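Local coordinates for protein uracil-DNA glycosylase (Sulfolobus tokodaii str. 7, PDB 4ZBY) that belongs to the uracil-DNA glycosylase superfamily, carries an iron-sulfur cluster and holds uracil in a pocket of its own, at residues A[155-167]-A[177-189]. Residues are numbered along the deposited sequence; the frame is centred on the assembly and turned at random. Where two conformers were deposited one is given.
Sequences KEIIVFPTYHPAA and ILEEDFKKIRELA. With URA (uracil), chain C.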
# COMPACT_ATOMS: atom_id res chain seq x y z
N LYS A 155 -2.14 19.84 2.75
CA LYS A 155 -0.86 19.44 2.18
C LYS A 155 -0.95 18.99 0.73
O LYS A 155 -2.01 19.04 0.11
CB LYS A 155 -0.25 18.31 3.01
CG LYS A 155 0.17 18.69 4.42
CD LYS A 155 0.43 17.45 5.29
CE LYS A 155 0.92 17.85 6.68
NZ LYS A 155 0.68 16.80 7.72
N GLU A 156 0.20 18.57 0.21
CA GLU A 156 0.29 17.83 -1.03
C GLU A 156 0.81 16.46 -0.66
O GLU A 156 1.65 16.33 0.24
CB GLU A 156 1.24 18.47 -2.02
CG GLU A 156 0.81 19.80 -2.61
CD GLU A 156 1.78 20.31 -3.66
OE1 GLU A 156 2.94 19.85 -3.65
OE2 GLU A 156 1.39 21.16 -4.48
N ILE A 157 0.32 15.43 -1.35
CA ILE A 157 0.86 14.09 -1.20
C ILE A 157 1.38 13.68 -2.56
O ILE A 157 0.71 13.88 -3.58
CB ILE A 157 -0.19 13.08 -0.71
CG1 ILE A 157 -0.60 13.43 0.73
CG2 ILE A 157 0.37 11.65 -0.76
CD1 ILE A 157 -1.80 12.67 1.23
N ILE A 158 2.59 13.14 -2.59
CA ILE A 158 3.16 12.64 -3.85
C ILE A 158 2.78 11.18 -4.00
O ILE A 158 3.14 10.36 -3.16
CB ILE A 158 4.67 12.76 -3.86
CG1 ILE A 158 5.09 14.23 -3.74
CG2 ILE A 158 5.21 12.15 -5.10
CD1 ILE A 158 6.57 14.40 -3.42
N VAL A 159 2.04 10.86 -5.05
CA VAL A 159 1.64 9.48 -5.28
C VAL A 159 2.54 8.88 -6.35
O VAL A 159 2.71 9.44 -7.43
CB VAL A 159 0.16 9.36 -5.71
CG1 VAL A 159 -0.19 7.90 -6.09
CG2 VAL A 159 -0.76 9.85 -4.59
N PHE A 160 3.12 7.73 -6.04
CA PHE A 160 4.05 7.10 -6.95
C PHE A 160 3.68 5.64 -7.19
O PHE A 160 3.93 4.79 -6.35
CB PHE A 160 5.48 7.19 -6.40
CG PHE A 160 6.53 7.00 -7.44
CD1 PHE A 160 7.29 8.07 -7.87
CD2 PHE A 160 6.75 5.75 -8.02
CE1 PHE A 160 8.24 7.90 -8.87
CE2 PHE A 160 7.71 5.57 -9.02
CZ PHE A 160 8.46 6.65 -9.43
N PRO A 161 3.08 5.35 -8.36
CA PRO A 161 2.68 3.98 -8.61
C PRO A 161 3.85 3.12 -9.08
O PRO A 161 4.66 3.61 -9.85
CB PRO A 161 1.63 4.10 -9.73
CG PRO A 161 1.28 5.56 -9.79
CD PRO A 161 2.52 6.29 -9.35
N THR A 162 3.93 1.88 -8.62
CA THR A 162 4.89 0.91 -9.14
C THR A 162 4.22 -0.43 -9.43
O THR A 162 3.05 -0.64 -9.11
CB THR A 162 6.04 0.67 -8.15
OG1 THR A 162 5.58 -0.20 -7.10
CG2 THR A 162 6.53 1.98 -7.53
N TYR A 163 4.97 -1.35 -10.04
CA TYR A 163 4.48 -2.71 -10.17
C TYR A 163 4.43 -3.32 -8.79
O TYR A 163 5.09 -2.84 -7.88
CB TYR A 163 5.36 -3.53 -11.10
CG TYR A 163 5.26 -3.16 -12.57
CD1 TYR A 163 4.02 -2.89 -13.15
CD2 TYR A 163 6.39 -3.09 -13.36
CE1 TYR A 163 3.92 -2.55 -14.49
CE2 TYR A 163 6.30 -2.77 -14.71
CZ TYR A 163 5.06 -2.49 -15.26
OH TYR A 163 4.96 -2.16 -16.60
N HIS A 164 3.62 -4.34 -8.62
CA HIS A 164 3.56 -5.01 -7.34
C HIS A 164 4.80 -5.86 -7.18
O HIS A 164 5.28 -6.45 -8.14
CB HIS A 164 2.30 -5.86 -7.29
CG HIS A 164 2.00 -6.41 -5.94
ND1 HIS A 164 2.68 -7.49 -5.42
CD2 HIS A 164 1.08 -6.04 -5.02
CE1 HIS A 164 2.19 -7.76 -4.22
NE2 HIS A 164 1.22 -6.90 -3.96
N PRO A 165 5.32 -5.98 -5.95
CA PRO A 165 6.55 -6.75 -5.74
C PRO A 165 6.45 -8.21 -6.19
O PRO A 165 7.43 -8.77 -6.62
CB PRO A 165 6.76 -6.68 -4.23
CG PRO A 165 6.07 -5.46 -3.82
CD PRO A 165 4.92 -5.24 -4.74
N ALA A 166 5.27 -8.80 -6.03
CA ALA A 166 5.05 -10.17 -6.47
C ALA A 166 5.38 -10.34 -7.96
O ALA A 166 5.85 -11.40 -8.37
CB ALA A 166 3.63 -10.57 -6.19
N ALA A 167 5.18 -9.29 -8.75
CA ALA A 167 5.43 -9.39 -10.19
C ALA A 167 6.92 -9.43 -10.50
O ALA A 167 7.32 -9.79 -11.61
CB ALA A 167 4.77 -8.22 -10.94
N ILE A 177 13.11 -2.77 -13.10
CA ILE A 177 12.26 -1.60 -13.25
C ILE A 177 11.73 -1.12 -11.90
O ILE A 177 11.68 0.08 -11.62
CB ILE A 177 11.07 -1.90 -14.18
CG1 ILE A 177 11.62 -2.19 -15.58
CG2 ILE A 177 10.09 -0.72 -14.20
CD1 ILE A 177 10.56 -2.30 -16.67
N LEU A 178 11.34 -2.08 -11.07
CA LEU A 178 10.86 -1.77 -9.73
C LEU A 178 11.97 -1.14 -8.88
O LEU A 178 11.74 -0.18 -8.16
CB LEU A 178 10.31 -3.05 -9.08
CG LEU A 178 9.69 -2.93 -7.69
CD1 LEU A 178 8.56 -1.95 -7.67
CD2 LEU A 178 9.16 -4.32 -7.26
N GLU A 179 13.20 -1.65 -9.01
CA GLU A 179 14.32 -1.08 -8.29
C GLU A 179 14.58 0.35 -8.71
O GLU A 179 14.85 1.21 -7.87
CB GLU A 179 15.57 -1.95 -8.48
CG GLU A 179 15.39 -3.34 -7.88
CD GLU A 179 16.52 -4.31 -8.17
OE1 GLU A 179 17.32 -4.04 -9.10
OE2 GLU A 179 16.60 -5.35 -7.48
N GLU A 180 14.48 0.61 -10.01
CA GLU A 180 14.67 1.95 -10.53
C GLU A 180 13.56 2.87 -10.03
O GLU A 180 13.81 4.03 -9.72
CB GLU A 180 14.71 1.93 -12.06
CG GLU A 180 15.96 1.26 -12.61
CD GLU A 180 17.23 1.91 -12.13
OE1 GLU A 180 17.42 3.12 -12.40
OE2 GLU A 180 18.04 1.23 -11.46
N ASP A 181 12.35 2.34 -9.95
CA ASP A 181 11.23 3.10 -9.40
C ASP A 181 11.51 3.44 -7.94
O ASP A 181 11.23 4.55 -7.51
CB ASP A 181 9.91 2.33 -9.49
CG ASP A 181 9.25 2.47 -10.85
OD1 ASP A 181 9.76 3.25 -11.68
OD2 ASP A 181 8.23 1.80 -11.10
N PHE A 182 12.11 2.51 -7.18
CA PHE A 182 12.41 2.79 -5.78
C PHE A 182 13.54 3.82 -5.66
O PHE A 182 13.54 4.62 -4.72
CB PHE A 182 12.72 1.51 -5.00
CG PHE A 182 11.51 0.91 -4.33
CD1 PHE A 182 10.41 0.54 -5.07
CD2 PHE A 182 11.46 0.74 -2.96
CE1 PHE A 182 9.28 0.00 -4.47
CE2 PHE A 182 10.33 0.20 -2.34
CZ PHE A 182 9.25 -0.15 -3.09
N LYS A 183 14.49 3.82 -6.60
CA LYS A 183 15.53 4.85 -6.64
C LYS A 183 14.90 6.23 -6.82
O LYS A 183 15.34 7.21 -6.20
CB LYS A 183 16.53 4.59 -7.77
CG LYS A 183 17.42 3.36 -7.57
CD LYS A 183 18.42 3.18 -8.72
CE LYS A 183 19.32 1.96 -8.52
NZ LYS A 183 20.21 1.70 -9.69
N LYS A 184 13.88 6.32 -7.67
CA LYS A 184 13.18 7.57 -7.88
C LYS A 184 12.42 7.99 -6.64
O LYS A 184 12.37 9.19 -6.32
CB LYS A 184 12.24 7.49 -9.09
CG LYS A 184 12.98 7.37 -10.41
CD LYS A 184 11.99 7.13 -11.56
CE LYS A 184 12.63 7.39 -12.91
NZ LYS A 184 13.72 6.41 -13.19
N ILE A 185 11.83 7.02 -5.95
CA ILE A 185 11.13 7.27 -4.71
C ILE A 185 12.13 7.78 -3.67
O ILE A 185 11.81 8.72 -2.95
CB ILE A 185 10.38 6.03 -4.20
CG1 ILE A 185 9.22 5.75 -5.17
CG2 ILE A 185 9.87 6.22 -2.74
CD1 ILE A 185 8.63 4.34 -5.04
N ARG A 186 13.34 7.21 -3.65
CA ARG A 186 14.32 7.72 -2.67
C ARG A 186 14.62 9.19 -2.94
O ARG A 186 14.67 10.00 -2.02
CB ARG A 186 15.62 6.92 -2.69
CG ARG A 186 16.57 7.38 -1.54
CD ARG A 186 18.01 7.08 -1.77
NE ARG A 186 18.82 7.58 -0.66
CZ ARG A 186 19.71 8.57 -0.73
NH1 ARG A 186 20.37 8.91 0.37
NH2 ARG A 186 19.97 9.20 -1.87
N GLU A 187 14.82 9.53 -4.21
CA GLU A 187 15.15 10.92 -4.54
C GLU A 187 14.00 11.84 -4.11
O GLU A 187 14.24 12.88 -3.52
CB GLU A 187 15.45 11.07 -6.03
CG GLU A 187 15.87 12.47 -6.41
CD GLU A 187 16.52 12.54 -7.79
OE1 GLU A 187 16.68 11.47 -8.43
OE2 GLU A 187 16.88 13.65 -8.23
N LEU A 188 12.76 11.45 -4.37
CA LEU A 188 11.63 12.27 -3.93
C LEU A 188 11.57 12.41 -2.40
O LEU A 188 11.19 13.46 -1.88
CB LEU A 188 10.31 11.68 -4.44
CG LEU A 188 10.13 11.77 -5.96
CD1 LEU A 188 9.01 10.85 -6.42
CD2 LEU A 188 9.84 13.19 -6.37
N ALA A 189 11.96 11.37 -1.68
CA ALA A 189 11.85 11.38 -0.23
C ALA A 189 12.88 12.28 0.42
O ALA A 189 12.60 12.94 1.43
CB ALA A 189 11.98 9.95 0.32
N1 URA C . 0.34 -8.70 -1.49
C2 URA C . -0.19 -7.50 -1.16
O2 URA C . -0.80 -6.80 -1.95
N3 URA C . -0.18 -7.18 0.14
C4 URA C . 0.30 -7.94 1.14
O4 URA C . 0.31 -7.50 2.28
C5 URA C . 0.86 -9.18 0.76
C6 URA C . 0.88 -9.53 -0.54
O HOH W 1 7.70 -0.83 -10.91
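F160 reaches from the strand into the side of helix 177-189, its CG thrown anti to the backbone N (chi1 -160°). I185 lies over one face of the ring in a CH-pi contact, CG1 3.9 Å from the centroid and 17° off the normal. D181 meets the ring's edge with its CG, the carboxylate plane turned 73° from the ring, while L188 CD1 closes to 3.6 Å of F160 CD1. Farther along, L178 pushes CD1 in beside T162, 3.5 Å from its OG1, whose hydroxyl donates to Y163 O.

No direct hydrogen bond joins the segments; a water does, taking the N-H of Y163 and donating to D181 OD2 at 2.7 Å. OD1 of D181 is in a salt bridge with R144, so this buried carboxylate is gripped at both oxygens. The margins are looser: K184 lends its CB to F160 but leads its amine away, and I177 CG2 stays 4.3 Å from Y163 CE2.

The strand's end delivers H164 to the uracil pocket: NE2 donates to uracil O2 (2.9 Å), and A166 N donates to H164 ND1 in the ring plane, helping set the ring's rotation. Strand 155-162 lies between sheet neighbours 117-121 (parallel) and 148-152 (antiparallel); the nearly antiparallel helix on one face and helix 123-133 on the other make the superfamily's layered alpha/beta sandwich.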